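Local coordinates for manganese-binding protein (Chlamydia trachomatis, PDB 6NSI) that binds ferrous iron preferentially, and also manganese and nickel, and delivers them to the membrane permease of an ABC transporter for import into the cytoplasm, at residues F98-I103 / G167-S172. Sequence-based numbering, arbitrary orientation.
With FE (Fe (III) ion), chain B.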
ATOM      1  N   PHE A  98       9.258  -3.684  13.767  1.00 43.80           N
ATOM      2  CA  PHE A  98       9.506  -3.728  12.328  1.00 41.03           C
ATOM      3  C   PHE A  98       8.839  -2.534  11.651  1.00 42.36           C
ATOM      4  O   PHE A  98       7.774  -2.086  12.092  1.00 40.48           O
ATOM      5  CB  PHE A  98       8.980  -5.031  11.711  1.00 43.74           C
ATOM      6  CG  PHE A  98       9.720  -6.266  12.172  1.00 47.48           C
ATOM      7  CD1 PHE A  98      10.867  -6.688  11.520  1.00 46.77           C
ATOM      8  CD2 PHE A  98       9.270  -7.000  13.263  1.00 55.53           C
ATOM      9  CE1 PHE A  98      11.551  -7.814  11.941  1.00 50.52           C
ATOM     10  CE2 PHE A  98       9.953  -8.137  13.692  1.00 48.68           C
ATOM     11  CZ  PHE A  98      11.094  -8.540  13.032  1.00 52.62           C
ATOM     12  N   PRO A  99       9.432  -1.987  10.589  1.00 41.59           N
ATOM     13  CA  PRO A  99       8.813  -0.837   9.916  1.00 34.14           C
ATOM     14  C   PRO A  99       7.608  -1.263   9.096  1.00 34.61           C
ATOM     15  O   PRO A  99       7.530  -2.387   8.583  1.00 32.68           O
ATOM     16  CB  PRO A  99       9.932  -0.306   9.016  1.00 31.27           C
ATOM     17  CG  PRO A  99      10.726  -1.533   8.687  1.00 37.68           C
ATOM     18  CD  PRO A  99      10.657  -2.434   9.904  1.00 36.22           C
ATOM     19  N   ASP A 100       6.650  -0.347   8.986  1.00 34.23           N
ATOM     20  CA  ASP A 100       5.450  -0.600   8.206  1.00 27.44           C
ATOM     21  C   ASP A 100       5.677  -0.106   6.785  1.00 29.49           C
ATOM     22  O   ASP A 100       5.733   1.122   6.569  1.00 26.90           O
ATOM     23  CB  ASP A 100       4.242   0.091   8.825  1.00 26.91           C
ATOM     24  CG  ASP A 100       2.945  -0.275   8.136  1.00 24.68           C
ATOM     25  OD1 ASP A 100       2.998  -0.725   6.968  1.00 21.53           O
ATOM     26  OD2 ASP A 100       1.863  -0.119   8.765  1.00 24.46           O
ATOM     27  N   PRO A 101       5.760  -0.992   5.792  1.00 26.33           N
ATOM     28  CA  PRO A 101       6.085  -0.566   4.421  1.00 25.37           C
ATOM     29  C   PRO A 101       4.910  -0.031   3.611  1.00 23.46           C
ATOM     30  O   PRO A 101       5.137   0.467   2.498  1.00 24.26           O
ATOM     31  CB  PRO A 101       6.621  -1.854   3.788  1.00 25.75           C
ATOM     32  CG  PRO A 101       5.819  -2.924   4.479  1.00 25.93           C
ATOM     33  CD  PRO A 101       5.664  -2.462   5.903  1.00 21.70           C
ATOM     34  N   HIS A 102       3.676  -0.103   4.125  1.00 20.26           N
ATOM     35  CA  HIS A 102       2.494   0.059   3.277  1.00 24.91           C
ATOM     36  C   HIS A 102       2.118   1.510   3.027  1.00 26.86           C
ATOM     37  O   HIS A 102       0.950   1.881   3.202  1.00 23.09           O
ATOM     38  CB  HIS A 102       1.296  -0.669   3.900  1.00 18.53           C
ATOM     39  CG  HIS A 102       1.548  -2.126   4.140  1.00 20.28           C
ATOM     40  ND1 HIS A 102       2.050  -2.611   5.333  1.00 22.53           N
ATOM     41  CD2 HIS A 102       1.364  -3.208   3.343  1.00 20.96           C
ATOM     42  CE1 HIS A 102       2.164  -3.928   5.257  1.00 21.36           C
ATOM     43  NE2 HIS A 102       1.749  -4.314   4.064  1.00 18.41           N
ATOM     44  N   ILE A 103       3.071   2.336   2.579  1.00 23.99           N
ATOM     45  CA  ILE A 103       2.773   3.761   2.413  1.00 24.45           C
ATOM     46  C   ILE A 103       1.955   4.072   1.167  1.00 27.05           C
ATOM     47  O   ILE A 103       1.445   5.193   1.040  1.00 27.30           O
ATOM     48  CB  ILE A 103       4.074   4.592   2.395  1.00 28.34           C
ATOM     49  CG1 ILE A 103       5.031   4.086   1.308  1.00 30.26           C
ATOM     50  CG2 ILE A 103       4.740   4.588   3.785  1.00 26.54           C
ATOM     51  CD1 ILE A 103       6.310   4.964   1.104  1.00 25.42           C
ATOM     52  N   GLY A 167      -7.527  -8.237   6.679  1.00 20.94           N
ATOM     53  CA  GLY A 167      -6.830  -9.508   6.785  1.00 21.36           C
ATOM     54  C   GLY A 167      -5.477  -9.386   7.466  1.00 28.26           C
ATOM     55  O   GLY A 167      -5.176 -10.142   8.400  1.00 16.68           O
ATOM     56  N   HIS A 168      -4.619  -8.476   6.972  1.00 19.37           N
ATOM     57  CA  HIS A 168      -3.390  -8.125   7.677  1.00 20.00           C
ATOM     58  C   HIS A 168      -3.285  -6.610   7.776  1.00 21.18           C
ATOM     59  O   HIS A 168      -4.150  -5.873   7.297  1.00 19.67           O
ATOM     60  CB  HIS A 168      -2.133  -8.768   7.045  1.00 21.98           C
ATOM     61  CG  HIS A 168      -1.599  -8.107   5.802  1.00 24.37           C
ATOM     62  ND1 HIS A 168      -2.306  -8.050   4.613  1.00 25.98           N
ATOM     63  CD2 HIS A 168      -0.368  -7.600   5.530  1.00 20.77           C
ATOM     64  CE1 HIS A 168      -1.553  -7.483   3.682  1.00 23.83           C
ATOM     65  NE2 HIS A 168      -0.377  -7.203   4.211  1.00 20.26           N
ATOM     66  N   ASN A 169      -2.216  -6.173   8.440  1.00 22.66           N
ATOM     67  CA  ASN A 169      -1.998  -4.769   8.793  1.00 26.65           C
ATOM     68  C   ASN A 169      -1.334  -4.041   7.619  1.00 21.27           C
ATOM     69  O   ASN A 169      -0.158  -3.689   7.638  1.00 20.38           O
ATOM     70  CB  ASN A 169      -1.162  -4.676  10.068  1.00 22.90           C
ATOM     71  CG  ASN A 169      -1.018  -3.258  10.561  1.00 29.21           C
ATOM     72  OD1 ASN A 169      -1.763  -2.367  10.138  1.00 21.33           O
ATOM     73  ND2 ASN A 169      -0.042  -3.025  11.443  1.00 25.72           N
ATOM     74  N   ALA A 170      -2.136  -3.815   6.580  1.00 21.20           N
ATOM     75  CA  ALA A 170      -1.700  -3.104   5.390  1.00 21.01           C
ATOM     76  C   ALA A 170      -2.322  -1.721   5.259  1.00 19.82           C
ATOM     77  O   ALA A 170      -1.947  -0.979   4.346  1.00 20.99           O
ATOM     78  CB  ALA A 170      -2.027  -3.917   4.126  1.00 20.89           C
ATOM     79  N   PHE A 171      -3.251  -1.349   6.142  1.00 22.96           N
ATOM     80  CA  PHE A 171      -3.982  -0.095   5.998  1.00 21.87           C
ATOM     81  C   PHE A 171      -3.773   0.853   7.180  1.00 23.10           C
ATOM     82  O   PHE A 171      -4.612   1.727   7.440  1.00 20.45           O
ATOM     83  CB  PHE A 171      -5.466  -0.387   5.776  1.00 20.62           C
ATOM     84  CG  PHE A 171      -5.732  -1.215   4.532  1.00 23.27           C
ATOM     85  CD1 PHE A 171      -5.797  -2.603   4.603  1.00 24.73           C
ATOM     86  CD2 PHE A 171      -5.895  -0.601   3.294  1.00 21.71           C
ATOM     87  CE1 PHE A 171      -6.036  -3.368   3.461  1.00 24.70           C
ATOM     88  CE2 PHE A 171      -6.133  -1.356   2.141  1.00 26.72           C
ATOM     89  CZ  PHE A 171      -6.213  -2.738   2.225  1.00 19.32           C
ATOM     90  N   SER A 172      -2.650   0.723   7.894  1.00 18.75           N
ATOM     91  CA  SER A 172      -2.408   1.652   8.998  1.00 21.22           C
ATOM     92  C   SER A 172      -2.229   3.088   8.504  1.00 26.42           C
ATOM     93  O   SER A 172      -2.756   4.028   9.116  1.00 25.68           O
ATOM     94  CB  SER A 172      -1.196   1.205   9.821  1.00 25.91           C
ATOM     95  OG  SER A 172      -1.553   0.133  10.682  1.00 21.11           O
TER
HETATM   96 FE    FE B 401       1.431  -6.307   3.220  1.00 24.07          FE
HETATM   97  O   HOH W   1       1.571  -0.149  11.423  1.00 29.10           O
HETATM   98  O   HOH W   2      -1.179   1.312   4.969  1.00 19.95           O
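The iron site of this family 9 solute-binding protein joins the two loops: His102 and His168 each give NE2 to the iron(III) ion, both at 2.2 Å, and His36 and Asp260 complete the coordination. Imidazole suits this task because one nitrogen can hold the metal while the other is fixed from behind. The two rings converge obliquely on the ion, their planes at 72°. Behind His102, ND1 donates to Asp100 OD1 over 2.7 Å; OD1 lies close to the ring plane and is met on its syn side, somewhat out of the carboxylate plane. Behind His168, ND1 is hydrogen-bonded to Glu229. These second-shell carboxylates fix the rotation of the rings and would probably make the metal-bound nitrogens stronger donors. Asp100 OD1 is gripped twice, since the backbone N of His102 closes an Asx turn on its anti side, from the other face of the carboxylate. With CG anti to its own backbone N (chi1 -173°), Asp100 brings OD2 within 3.5 Å of Ser172 CB.

Packing holds the His102 ring from above and below. Ala170 CA sits 3.6 Å from the ring centroid as a CH-pi contact, and Pro101 CG covers the opposite face. Alanine's small methyl fits in the corner between the two imidazoles, CB lying over a face of each. Two waters tie the loops together: one links Asp100 OD2 to ND2 of Asn169, which is also bound to Glu95, while Asn169 OD1 accepts from Ser172 OG; the other donates to Ala170 O and, at 2.8 Å, to His102 O.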